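Local coordinates for protein aldose 1-epimerase (Caenorhabditis elegans, PDB 1LUR) that probably interconverts the alpha and beta anomers of aldose sugars such as galactose, at residues 193-198 with 207-212; 241-246 with 274-279; 136-141 with 161-166. All coordinates share one frame; numbering follows the deposited sequence.

Contact 1 (193-198 with 207-212); sequences DEFVEV and AIRSVT
R209 runs alongside the ring of F195, and its atoms can be followed outward one by one. R209 CB sits over a face of the phenyl ring, 3.5 Å from F195 CE2. CG turns to the neighbouring carboxylate, and R209 CD comes closer still, 3.2 Å from E197 OE1. The chain then bends (chi3 55°), which brings R209 NE back to the ring, 3.8 Å from F195 CZ. R209 CZ lies 4.0 Å from F195 CZ, which sits over one face of the guanidinium, towards its rim; the two planes are 51° apart, so this is an inclined contact and not a flat stack. The carboxylate of E197 stays short of a salt bridge, and its OE2 instead binds T205. Beneath these side chains F195 and R209 form a hydrogen-bonded antiparallel pair, F195 N to R209 O at 2.8 Å and R209 N to F195 O at 2.9 Å. V196 and I208 meet on the other face, while I208 CG2 packs against E194 CD at 3.4 Å. Strand 207-210 is outermost in its seven-strand sheet, so the ladder is the antiparallel edge of the large beta-sandwich characteristic of galactose mutarotase-like proteins.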
ATOM      1  N   ASP A 193      17.136   5.628  -6.634  1.00 39.78           N
ATOM      2  CA  ASP A 193      18.543   5.270  -6.822  1.00 40.20           C
ATOM      3  C   ASP A 193      18.975   4.122  -5.919  1.00 40.99           C
ATOM      4  O   ASP A 193      19.971   3.446  -6.193  1.00 39.18           O
ATOM      5  CB  ASP A 193      19.447   6.468  -6.544  1.00 40.81           C
ATOM      6  CG  ASP A 193      19.239   7.593  -7.526  1.00 42.06           C
ATOM      7  OD1 ASP A 193      19.037   7.300  -8.721  1.00 42.97           O
ATOM      8  OD2 ASP A 193      19.288   8.770  -7.106  1.00 44.17           O
ATOM      9  N   GLU A 194      18.223   3.909  -4.842  1.00 39.31           N
ATOM     10  CA  GLU A 194      18.526   2.848  -3.887  1.00 38.08           C
ATOM     11  C   GLU A 194      17.325   1.996  -3.500  1.00 38.43           C
ATOM     12  O   GLU A 194      16.170   2.383  -3.716  1.00 36.96           O
ATOM     13  CB  GLU A 194      19.102   3.460  -2.615  1.00 38.28           C
ATOM     14  CG  GLU A 194      20.533   3.900  -2.710  1.00 40.15           C
ATOM     15  CD  GLU A 194      20.979   4.632  -1.467  1.00 42.10           C
ATOM     16  OE1 GLU A 194      22.155   4.484  -1.083  1.00 44.10           O
ATOM     17  OE2 GLU A 194      20.153   5.363  -0.875  1.00 44.35           O
ATOM     18  N   PHE A 195      17.605   0.829  -2.924  1.00 36.27           N
ATOM     19  CA  PHE A 195      16.551  -0.072  -2.491  1.00 34.31           C
ATOM     20  C   PHE A 195      16.963  -0.707  -1.169  1.00 33.44           C
ATOM     21  O   PHE A 195      18.151  -0.751  -0.835  1.00 32.67           O
ATOM     22  CB  PHE A 195      16.238  -1.134  -3.554  1.00 34.59           C
ATOM     23  CG  PHE A 195      17.272  -2.221  -3.689  1.00 35.89           C
ATOM     24  CD1 PHE A 195      17.107  -3.436  -3.035  1.00 34.72           C
ATOM     25  CD2 PHE A 195      18.370  -2.056  -4.529  1.00 37.48           C
ATOM     26  CE1 PHE A 195      18.016  -4.482  -3.221  1.00 37.71           C
ATOM     27  CE2 PHE A 195      19.288  -3.094  -4.724  1.00 37.49           C
ATOM     28  CZ  PHE A 195      19.110  -4.309  -4.071  1.00 37.30           C
ATOM     29  N   VAL A 196      15.973  -1.166  -0.410  1.00 30.73           N
ATOM     30  CA  VAL A 196      16.221  -1.792   0.876  1.00 28.69           C
ATOM     31  C   VAL A 196      16.500  -3.282   0.714  1.00 28.54           C
ATOM     32  O   VAL A 196      15.661  -4.032   0.229  1.00 30.19           O
ATOM     33  CB  VAL A 196      15.007  -1.586   1.816  1.00 29.83           C
ATOM     34  CG1 VAL A 196      15.235  -2.287   3.149  1.00 29.83           C
ATOM     35  CG2 VAL A 196      14.784  -0.104   2.031  1.00 28.80           C
ATOM     36  N   GLU A 197      17.687  -3.705   1.130  1.00 27.15           N
ATOM     37  CA  GLU A 197      18.071  -5.106   1.029  1.00 29.42           C
ATOM     38  C   GLU A 197      17.257  -5.984   1.986  1.00 29.60           C
ATOM     39  O   GLU A 197      16.980  -5.594   3.118  1.00 30.12           O
ATOM     40  CB  GLU A 197      19.560  -5.240   1.337  1.00 30.81           C
ATOM     41  CG  GLU A 197      20.087  -6.657   1.362  1.00 33.20           C
ATOM     42  CD  GLU A 197      21.550  -6.684   1.727  1.00 34.43           C
ATOM     43  OE1 GLU A 197      22.379  -6.337   0.862  1.00 31.79           O
ATOM     44  OE2 GLU A 197      21.866  -7.021   2.888  1.00 35.34           O
ATOM     45  N   VAL A 198      16.871  -7.165   1.518  1.00 31.21           N
ATOM     46  CA  VAL A 198      16.094  -8.095   2.332  1.00 31.85           C
ATOM     47  C   VAL A 198      16.720  -9.478   2.264  1.00 33.79           C
ATOM     48  O   VAL A 198      17.470  -9.780   1.334  1.00 33.88           O
ATOM     49  CB  VAL A 198      14.636  -8.202   1.842  1.00 30.45           C
ATOM     50  CG1 VAL A 198      13.953  -6.854   1.951  1.00 30.43           C
ATOM     51  CG2 VAL A 198      14.604  -8.714   0.409  1.00 29.22           C
ATOM     52  N   ALA A 207      20.564  -3.020   5.482  1.00 27.13           N
ATOM     53  CA  ALA A 207      21.457  -2.502   4.455  1.00 28.66           C
ATOM     54  C   ALA A 207      20.682  -1.826   3.326  1.00 29.75           C
ATOM     55  O   ALA A 207      19.548  -2.201   3.026  1.00 29.44           O
ATOM     56  CB  ALA A 207      22.304  -3.638   3.883  1.00 30.39           C
ATOM     57  N   ILE A 208      21.299  -0.817   2.720  1.00 29.61           N
ATOM     58  CA  ILE A 208      20.691  -0.084   1.617  1.00 30.29           C
ATOM     59  C   ILE A 208      21.622  -0.330   0.440  1.00 31.52           C
ATOM     60  O   ILE A 208      22.841  -0.180   0.566  1.00 30.88           O
ATOM     61  CB  ILE A 208      20.625   1.435   1.880  1.00 30.08           C
ATOM     62  CG1 ILE A 208      19.760   1.725   3.111  1.00 30.15           C
ATOM     63  CG2 ILE A 208      20.055   2.146   0.653  1.00 30.32           C
ATOM     64  CD1 ILE A 208      18.319   1.289   2.972  1.00 29.09           C
ATOM     65  N   ARG A 209      21.053  -0.714  -0.692  1.00 31.18           N
ATOM     66  CA  ARG A 209      21.856  -0.980  -1.871  1.00 34.70           C
ATOM     67  C   ARG A 209      21.485  -0.088  -3.034  1.00 36.45           C
ATOM     68  O   ARG A 209      20.313   0.253  -3.231  1.00 34.28           O
ATOM     69  CB  ARG A 209      21.710  -2.440  -2.302  1.00 33.98           C
ATOM     70  CG  ARG A 209      22.466  -3.432  -1.436  1.00 37.56           C
ATOM     71  CD  ARG A 209      22.352  -4.840  -2.005  1.00 40.75           C
ATOM     72  NE  ARG A 209      22.802  -4.887  -3.392  1.00 44.88           N
ATOM     73  CZ  ARG A 209      22.729  -5.964  -4.168  1.00 48.42           C
ATOM     74  NH1 ARG A 209      22.222  -7.091  -3.691  1.00 51.04           N
ATOM     75  NH2 ARG A 209      23.157  -5.912  -5.425  1.00 49.28           N
ATOM     76  N   SER A 210      22.507   0.290  -3.793  1.00 37.26           N
ATOM     77  CA  SER A 210      22.322   1.138  -4.952  1.00 38.23           C
ATOM     78  C   SER A 210      21.568   0.293  -5.955  1.00 38.12           C
ATOM     79  O   SER A 210      21.709  -0.931  -5.986  1.00 37.63           O
ATOM     80  CB  SER A 210      23.675   1.548  -5.539  1.00 37.70           C
ATOM     81  OG  SER A 210      23.527   2.035  -6.863  1.00 40.06           O
ATOM     82  N   VAL A 211      20.761   0.940  -6.778  1.00 39.08           N
ATOM     83  CA  VAL A 211      20.002   0.213  -7.770  1.00 40.48           C
ATOM     84  C   VAL A 211      20.837   0.046  -9.041  1.00 41.76           C
ATOM     85  O   VAL A 211      20.562  -0.820  -9.867  1.00 41.04           O
ATOM     86  CB  VAL A 211      18.705   0.959  -8.114  1.00 41.68           C
ATOM     87  CG1 VAL A 211      19.000   2.176  -8.982  1.00 38.58           C
ATOM     88  CG2 VAL A 211      17.764   0.021  -8.793  1.00 41.99           C
ATOM     89  N   THR A 212      21.862   0.880  -9.182  1.00 43.66           N
ATOM     90  CA  THR A 212      22.739   0.832 -10.352  1.00 45.67           C
ATOM     91  C   THR A 212      23.222  -0.579 -10.670  1.00 46.48           C
ATOM     92  O   THR A 212      23.691  -1.298  -9.791  1.00 46.27           O
ATOM     93  CB  THR A 212      23.977   1.735 -10.166  1.00 45.84           C
ATOM     94  OG1 THR A 212      23.554   3.084  -9.936  1.00 46.30           O
ATOM     95  CG2 THR A 212      24.861   1.692 -11.411  1.00 46.19           C
TER
HETATM   96  O   HOH W   1      24.069   2.041  -1.750  1.00 49.37           O
HETATM   97  O   HOH W   2      17.706  -3.400   4.788  1.00 22.49           O

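Contact 2 (241-246 with 274-279); sequences LVITKK and PVIHLY
I243 reaches across to I276 at the tightly packed end of this contact, with I243 CD1 3.7 Å from I276 CG1 and nearly as close to I276 CD1. Its CG1 is anti to the carbonyl carbon (chi1 -61°) and the chain runs on extended (chi2 176°), which carries the terminal methyl past P274 O to I276, which is paired with L241 and so lies diagonally across from I243. L241 works on the same face: L241 CG lies 4.0 Å from L278 CD1, the two leucines crossing at about a right angle. M190 of strand 187-192 touches L241, I243 and I276, so this face packs against a strand of the other large sheet. An alanine in place of I243 would probably open a gap beside I276 CG1 and leave M190 less firmly packed. The backbone pairing is antiparallel, L241 N to I276 O and I276 N to L241 O both spanning 3.1 Å; the first donor stands 48° out of the carbonyl plane.

The reverse face is looser, V242 CG2 and V275 CG1 coming no nearer than 4.2 Å, with V275 buried and V242 partly exposed. Hydration appears where the strands end: P274 O accepts from I243 N at 3.0 Å and also from a water that bridges to I243 O. Beyond it, K245 directs its ammonium to the carbonyl oxygens of Y273 and T271. With apolar residues facing a second sheet, strands 238-243 and 275-279 form an inner portion of the antiparallel beta-sandwich of the galactose mutarotase fold.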
ATOM      1  N   LEU A 241      11.700   0.551  -2.452  1.00 34.73           N
ATOM      2  CA  LEU A 241      12.483   1.343  -3.395  1.00 34.73           C
ATOM      3  C   LEU A 241      12.520   2.754  -2.814  1.00 34.85           C
ATOM      4  O   LEU A 241      11.488   3.422  -2.713  1.00 34.66           O
ATOM      5  CB  LEU A 241      11.838   1.327  -4.788  1.00 35.13           C
ATOM      6  CG  LEU A 241      12.266   0.187  -5.728  1.00 34.93           C
ATOM      7  CD1 LEU A 241      13.689   0.428  -6.195  1.00 36.74           C
ATOM      8  CD2 LEU A 241      12.160  -1.163  -5.028  1.00 34.82           C
ATOM      9  N   VAL A 242      13.710   3.196  -2.409  1.00 33.99           N
ATOM     10  CA  VAL A 242      13.877   4.521  -1.827  1.00 34.46           C
ATOM     11  C   VAL A 242      13.752   5.634  -2.855  1.00 36.61           C
ATOM     12  O   VAL A 242      14.527   5.710  -3.808  1.00 34.76           O
ATOM     13  CB  VAL A 242      15.237   4.649  -1.107  1.00 34.10           C
ATOM     14  CG1 VAL A 242      15.328   5.998  -0.385  1.00 32.25           C
ATOM     15  CG2 VAL A 242      15.400   3.514  -0.117  1.00 34.28           C
ATOM     16  N   ILE A 243      12.768   6.501  -2.637  1.00 37.20           N
ATOM     17  CA  ILE A 243      12.504   7.623  -3.524  1.00 38.76           C
ATOM     18  C   ILE A 243      13.588   8.692  -3.493  1.00 40.13           C
ATOM     19  O   ILE A 243      13.959   9.189  -2.427  1.00 39.57           O
ATOM     20  CB  ILE A 243      11.170   8.305  -3.168  1.00 39.23           C
ATOM     21  CG1 ILE A 243      10.015   7.315  -3.325  1.00 39.10           C
ATOM     22  CG2 ILE A 243      10.968   9.535  -4.049  1.00 40.45           C
ATOM     23  CD1 ILE A 243       8.662   7.882  -2.900  1.00 39.25           C
ATOM     24  N   THR A 244      14.094   9.045  -4.668  1.00 40.57           N
ATOM     25  CA  THR A 244      15.126  10.066  -4.761  1.00 44.64           C
ATOM     26  C   THR A 244      14.408  11.406  -4.665  1.00 47.01           C
ATOM     27  O   THR A 244      13.722  11.818  -5.600  1.00 48.63           O
ATOM     28  CB  THR A 244      15.866  10.019  -6.113  1.00 44.05           C
ATOM     29  OG1 THR A 244      16.411   8.712  -6.323  1.00 44.37           O
ATOM     30  CG2 THR A 244      16.992  11.043  -6.130  1.00 44.45           C
ATOM     31  N   LYS A 245      14.547  12.084  -3.533  1.00 50.04           N
ATOM     32  CA  LYS A 245      13.890  13.371  -3.371  1.00 52.11           C
ATOM     33  C   LYS A 245      14.907  14.503  -3.323  1.00 55.45           C
ATOM     34  O   LYS A 245      15.940  14.404  -2.655  1.00 55.93           O
ATOM     35  CB  LYS A 245      13.019  13.378  -2.107  1.00 49.95           C
ATOM     36  CG  LYS A 245      11.823  12.434  -2.189  1.00 46.98           C
ATOM     37  CD  LYS A 245      10.860  12.609  -1.018  1.00 43.37           C
ATOM     38  CE  LYS A 245       9.672  11.658  -1.150  1.00 41.06           C
ATOM     39  NZ  LYS A 245       8.664  11.842  -0.064  1.00 35.68           N
ATOM     40  N   LYS A 246      14.612  15.573  -4.054  1.00 58.38           N
ATOM     41  CA  LYS A 246      15.493  16.729  -4.102  1.00 62.33           C
ATOM     42  C   LYS A 246      15.386  17.533  -2.817  1.00 64.43           C
ATOM     43  O   LYS A 246      14.813  17.075  -1.825  1.00 65.28           O
ATOM     44  CB  LYS A 246      15.141  17.617  -5.301  1.00 62.68           C
ATOM     45  CG  LYS A 246      15.694  17.122  -6.632  1.00 63.82           C
ATOM     46  CD  LYS A 246      15.227  15.711  -6.958  1.00 65.04           C
ATOM     47  CE  LYS A 246      15.945  15.165  -8.185  1.00 65.11           C
ATOM     48  NZ  LYS A 246      15.582  13.748  -8.470  1.00 65.17           N
ATOM     49  N   PRO A 274       8.766   8.263   2.161  1.00 29.34           N
ATOM     50  CA  PRO A 274      10.126   8.173   1.631  1.00 30.04           C
ATOM     51  C   PRO A 274      10.396   6.975   0.729  1.00 31.81           C
ATOM     52  O   PRO A 274      11.363   6.980  -0.033  1.00 34.10           O
ATOM     53  CB  PRO A 274      10.972   8.154   2.896  1.00 30.54           C
ATOM     54  CG  PRO A 274      10.134   7.303   3.803  1.00 29.69           C
ATOM     55  CD  PRO A 274       8.734   7.860   3.580  1.00 29.87           C
ATOM     56  N   VAL A 275       9.567   5.940   0.816  1.00 30.61           N
ATOM     57  CA  VAL A 275       9.779   4.773  -0.028  1.00 31.31           C
ATOM     58  C   VAL A 275       8.475   4.221  -0.574  1.00 31.91           C
ATOM     59  O   VAL A 275       7.385   4.597  -0.138  1.00 31.99           O
ATOM     60  CB  VAL A 275      10.501   3.619   0.736  1.00 32.80           C
ATOM     61  CG1 VAL A 275      11.653   4.168   1.553  1.00 29.20           C
ATOM     62  CG2 VAL A 275       9.521   2.865   1.617  1.00 33.05           C
ATOM     63  N   ILE A 276       8.598   3.338  -1.552  1.00 32.44           N
ATOM     64  CA  ILE A 276       7.445   2.713  -2.161  1.00 32.03           C
ATOM     65  C   ILE A 276       7.780   1.239  -2.271  1.00 33.01           C
ATOM     66  O   ILE A 276       8.708   0.856  -2.989  1.00 33.86           O
ATOM     67  CB  ILE A 276       7.141   3.256  -3.567  1.00 31.27           C
ATOM     68  CG1 ILE A 276       6.731   4.729  -3.486  1.00 31.28           C
ATOM     69  CG2 ILE A 276       6.057   2.414  -4.207  1.00 27.77           C
ATOM     70  CD1 ILE A 276       6.333   5.339  -4.825  1.00 32.42           C
ATOM     71  N   HIS A 277       7.041   0.415  -1.543  1.00 32.62           N
ATOM     72  CA  HIS A 277       7.276  -1.019  -1.578  1.00 33.08           C
ATOM     73  C   HIS A 277       6.551  -1.621  -2.769  1.00 33.35           C
ATOM     74  O   HIS A 277       5.334  -1.474  -2.903  1.00 33.22           O
ATOM     75  CB  HIS A 277       6.775  -1.688  -0.300  1.00 32.33           C
ATOM     76  CG  HIS A 277       7.098  -3.145  -0.226  1.00 31.01           C
ATOM     77  ND1 HIS A 277       8.348  -3.612   0.120  1.00 33.84           N
ATOM     78  CD2 HIS A 277       6.348  -4.240  -0.493  1.00 32.45           C
ATOM     79  CE1 HIS A 277       8.354  -4.932   0.063  1.00 31.40           C
ATOM     80  NE2 HIS A 277       7.153  -5.338  -0.308  1.00 33.59           N
ATOM     81  N   LEU A 278       7.305  -2.299  -3.628  1.00 32.49           N
ATOM     82  CA  LEU A 278       6.755  -2.931  -4.813  1.00 34.45           C
ATOM     83  C   LEU A 278       6.748  -4.442  -4.635  1.00 35.52           C
ATOM     84  O   LEU A 278       7.784  -5.041  -4.348  1.00 36.97           O
ATOM     85  CB  LEU A 278       7.599  -2.575  -6.041  1.00 34.63           C
ATOM     86  CG  LEU A 278       7.855  -1.088  -6.304  1.00 36.38           C
ATOM     87  CD1 LEU A 278       8.850  -0.923  -7.446  1.00 35.97           C
ATOM     88  CD2 LEU A 278       6.535  -0.399  -6.626  1.00 36.99           C
ATOM     89  N   TYR A 279       5.579  -5.048  -4.795  1.00 36.28           N
ATOM     90  CA  TYR A 279       5.435  -6.493  -4.660  1.00 38.74           C
ATOM     91  C   TYR A 279       4.806  -7.038  -5.940  1.00 40.97           C
ATOM     92  O   TYR A 279       3.639  -6.770  -6.238  1.00 40.83           O
ATOM     93  CB  TYR A 279       4.568  -6.834  -3.445  1.00 36.56           C
ATOM     94  CG  TYR A 279       4.201  -8.296  -3.341  1.00 36.51           C
ATOM     95  CD1 TYR A 279       5.176  -9.288  -3.400  1.00 36.43           C
ATOM     96  CD2 TYR A 279       2.873  -8.687  -3.179  1.00 35.84           C
ATOM     97  CE1 TYR A 279       4.834 -10.640  -3.299  1.00 36.78           C
ATOM     98  CE2 TYR A 279       2.524 -10.029  -3.080  1.00 37.48           C
ATOM     99  CZ  TYR A 279       3.508 -10.998  -3.139  1.00 36.75           C
ATOM    100  OH  TYR A 279       3.158 -12.325  -3.045  1.00 40.32           O
TER
HETATM  101  O   HOH W   3      13.150   8.746   0.110  1.00 39.65           O

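Contact 3 (136-141 with 161-166); sequences PGDAKI and CDTPGL
D138 and T163 cross at about a right angle, and the D138 carboxylate binds the chain at 162-163 through both oxygens. OD1 takes two backbone donors from different directions: D162 N, 2.8 Å from D138 OD1, meets the syn lone pair of that oxygen in a nearly straight bond (169° at the hydrogen), whereas T163 N, 3.1 Å from D138 OD1, approaches from above the carboxylate plane. The other oxygen receives the T163 hydroxyl, with T163 OG1 2.9 Å from D138 OD2 and 48° out of that plane. Three bonds to one flat group fix its rotation, and the D138 torsion, with CG between backbone N and carbonyl carbon (chi1 55°), is what swings it over the turn. D162 brings a second carboxylate near, but a water donating to D162 OD2, and weakly to D138 OD1, lies between them and may ease the repulsion.

The arrangement lies at an end of the antiparallel hairpin of strands 138-147 and 152-160, in the nine-strand sheet of the mutarotase-like beta-sandwich, where the chain leaving the second strand bends past the start of the first. C161 lies beside that start, C161 CB being 3.1 Å from D138 O.

Farther along, the contact becomes apolar and close at the backbone. The P136 ring packs against L166, P136 CG to L166 CG 4.1 Å, with F84 touching both. Next to this pair the backbones of G137 and G165 come together, G137 CA to G165 CA 4.5 Å: a side chain on G137 would clash with P164 O, and one on G165 with P136 O. G137 also has positive phi. A water spans P136 O and L166 N, 2.8 Å from the latter.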
ATOM      1  N   PRO A 136       3.429  -1.020  20.858  1.00 24.04           N
ATOM      2  CA  PRO A 136       3.392   0.016  21.899  1.00 23.01           C
ATOM      3  C   PRO A 136       2.376   1.134  21.733  1.00 25.02           C
ATOM      4  O   PRO A 136       1.992   1.478  20.617  1.00 23.60           O
ATOM      5  CB  PRO A 136       4.827   0.541  21.916  1.00 25.32           C
ATOM      6  CG  PRO A 136       5.261   0.372  20.482  1.00 24.35           C
ATOM      7  CD  PRO A 136       4.712  -1.000  20.132  1.00 23.21           C
ATOM      8  N   GLY A 137       1.934   1.673  22.869  1.00 23.83           N
ATOM      9  CA  GLY A 137       0.970   2.760  22.885  1.00 26.09           C
ATOM     10  C   GLY A 137      -0.353   2.582  22.172  1.00 26.67           C
ATOM     11  O   GLY A 137      -0.850   1.474  22.005  1.00 26.41           O
ATOM     12  N   ASP A 138      -0.933   3.704  21.758  1.00 27.88           N
ATOM     13  CA  ASP A 138      -2.212   3.682  21.063  1.00 29.44           C
ATOM     14  C   ASP A 138      -2.229   4.717  19.946  1.00 28.71           C
ATOM     15  O   ASP A 138      -1.240   5.409  19.708  1.00 27.19           O
ATOM     16  CB  ASP A 138      -3.342   3.981  22.049  1.00 29.95           C
ATOM     17  CG  ASP A 138      -3.127   5.285  22.794  1.00 32.90           C
ATOM     18  OD1 ASP A 138      -2.772   6.289  22.140  1.00 32.81           O
ATOM     19  OD2 ASP A 138      -3.319   5.317  24.027  1.00 35.51           O
ATOM     20  N   ALA A 139      -3.366   4.819  19.267  1.00 28.64           N
ATOM     21  CA  ALA A 139      -3.497   5.774  18.184  1.00 27.54           C
ATOM     22  C   ALA A 139      -4.904   5.802  17.629  1.00 28.30           C
ATOM     23  O   ALA A 139      -5.607   4.790  17.620  1.00 27.72           O
ATOM     24  CB  ALA A 139      -2.516   5.439  17.065  1.00 28.66           C
ATOM     25  N   LYS A 140      -5.312   6.985  17.193  1.00 26.42           N
ATOM     26  CA  LYS A 140      -6.624   7.188  16.612  1.00 27.74           C
ATOM     27  C   LYS A 140      -6.220   7.461  15.169  1.00 27.12           C
ATOM     28  O   LYS A 140      -5.569   8.465  14.888  1.00 25.87           O
ATOM     29  CB  LYS A 140      -7.319   8.410  17.213  1.00 28.73           C
ATOM     30  CG  LYS A 140      -8.685   8.665  16.592  1.00 33.99           C
ATOM     31  CD  LYS A 140      -9.349   9.906  17.154  1.00 37.34           C
ATOM     32  CE  LYS A 140     -10.610  10.232  16.366  1.00 39.53           C
ATOM     33  NZ  LYS A 140     -10.306  10.493  14.932  1.00 39.91           N
ATOM     34  N   ILE A 141      -6.578   6.553  14.271  1.00 26.72           N
ATOM     35  CA  ILE A 141      -6.233   6.702  12.869  1.00 27.93           C
ATOM     36  C   ILE A 141      -7.409   7.041  11.969  1.00 29.86           C
ATOM     37  O   ILE A 141      -8.480   6.445  12.079  1.00 30.47           O
ATOM     38  CB  ILE A 141      -5.567   5.405  12.323  1.00 26.42           C
ATOM     39  CG1 ILE A 141      -4.334   5.051  13.158  1.00 27.69           C
ATOM     40  CG2 ILE A 141      -5.122   5.597  10.882  1.00 23.57           C
ATOM     41  CD1 ILE A 141      -4.594   4.015  14.226  1.00 26.74           C
ATOM     42  N   CYS A 161      -2.249  10.279  19.076  1.00 29.91           N
ATOM     43  CA  CYS A 161      -2.181   9.274  20.134  1.00 30.40           C
ATOM     44  C   CYS A 161      -2.199   9.903  21.524  1.00 31.98           C
ATOM     45  O   CYS A 161      -1.949  11.100  21.688  1.00 30.73           O
ATOM     46  CB  CYS A 161      -0.904   8.444  20.001  1.00 28.81           C
ATOM     47  SG  CYS A 161       0.594   9.384  20.399  1.00 30.90           S
ATOM     48  N   ASP A 162      -2.495   9.074  22.517  1.00 32.07           N
ATOM     49  CA  ASP A 162      -2.547   9.509  23.907  1.00 33.31           C
ATOM     50  C   ASP A 162      -1.325   8.917  24.585  1.00 33.90           C
ATOM     51  O   ASP A 162      -0.837   9.435  25.586  1.00 34.33           O
ATOM     52  CB  ASP A 162      -3.811   8.984  24.590  1.00 33.55           C
ATOM     53  CG  ASP A 162      -5.072   9.620  24.049  1.00 34.20           C
ATOM     54  OD1 ASP A 162      -5.146  10.862  24.042  1.00 34.65           O
ATOM     55  OD2 ASP A 162      -5.991   8.882  23.638  1.00 35.40           O
ATOM     56  N   THR A 163      -0.840   7.820  24.017  1.00 33.51           N
ATOM     57  CA  THR A 163       0.325   7.114  24.531  1.00 32.58           C
ATOM     58  C   THR A 163       1.321   6.913  23.384  1.00 31.02           C
ATOM     59  O   THR A 163       0.926   6.551  22.274  1.00 29.42           O
ATOM     60  CB  THR A 163      -0.094   5.746  25.093  1.00 32.51           C
ATOM     61  OG1 THR A 163      -1.228   5.920  25.953  1.00 36.06           O
ATOM     62  CG2 THR A 163       1.042   5.117  25.889  1.00 33.15           C
ATOM     63  N   PRO A 164       2.622   7.150  23.643  1.00 29.16           N
ATOM     64  CA  PRO A 164       3.709   7.014  22.666  1.00 27.32           C
ATOM     65  C   PRO A 164       3.796   5.618  22.064  1.00 25.85           C
ATOM     66  O   PRO A 164       3.683   4.623  22.771  1.00 24.04           O
ATOM     67  CB  PRO A 164       4.962   7.330  23.481  1.00 28.49           C
ATOM     68  CG  PRO A 164       4.463   8.144  24.620  1.00 31.32           C
ATOM     69  CD  PRO A 164       3.158   7.496  24.969  1.00 30.85           C
ATOM     70  N   GLY A 165       4.023   5.550  20.757  1.00 25.07           N
ATOM     71  CA  GLY A 165       4.121   4.260  20.104  1.00 24.26           C
ATOM     72  C   GLY A 165       4.694   4.392  18.707  1.00 22.32           C
ATOM     73  O   GLY A 165       5.341   5.386  18.385  1.00 22.14           O
ATOM     74  N   LEU A 166       4.449   3.387  17.880  1.00 19.78           N
ATOM     75  CA  LEU A 166       4.943   3.391  16.510  1.00 19.11           C
ATOM     76  C   LEU A 166       3.771   3.355  15.534  1.00 17.42           C
ATOM     77  O   LEU A 166       2.751   2.733  15.810  1.00 20.37           O
ATOM     78  CB  LEU A 166       5.839   2.162  16.279  1.00 18.92           C
ATOM     79  CG  LEU A 166       7.090   1.984  17.151  1.00 21.76           C
ATOM     80  CD1 LEU A 166       7.592   0.553  17.065  1.00 22.18           C
ATOM     81  CD2 LEU A 166       8.176   2.961  16.700  1.00 21.81           C
TER
HETATM   82  O   HOH W   4       3.001   1.038  18.072  1.00 21.65           O
HETATM   83  O   HOH W   5      -5.449   7.715  20.809  1.00 45.36           O

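Contacts 1 and 2 lie side by side in one sheet, their centres 10 Å apart, because strands 194-198 and 238-243 are neighbours. E194 O to V242 N, at 2.9 Å, is a probable hydrogen bond between them, and F195 CB packs on L241 CD1 at 4.0 Å. Together they give the sheet order 275-279, 238-243, 194-198, 207-210, from interior to edge. Contact 3 is remote, its centre 31 Å from contact 1 and 25 Å from contact 2, with nearest atoms about 16 and 14 Å away, and it belongs mainly to the other large sheet. No ligand marks the sugar pocket here, so none of the three contacts can be assigned to it directly.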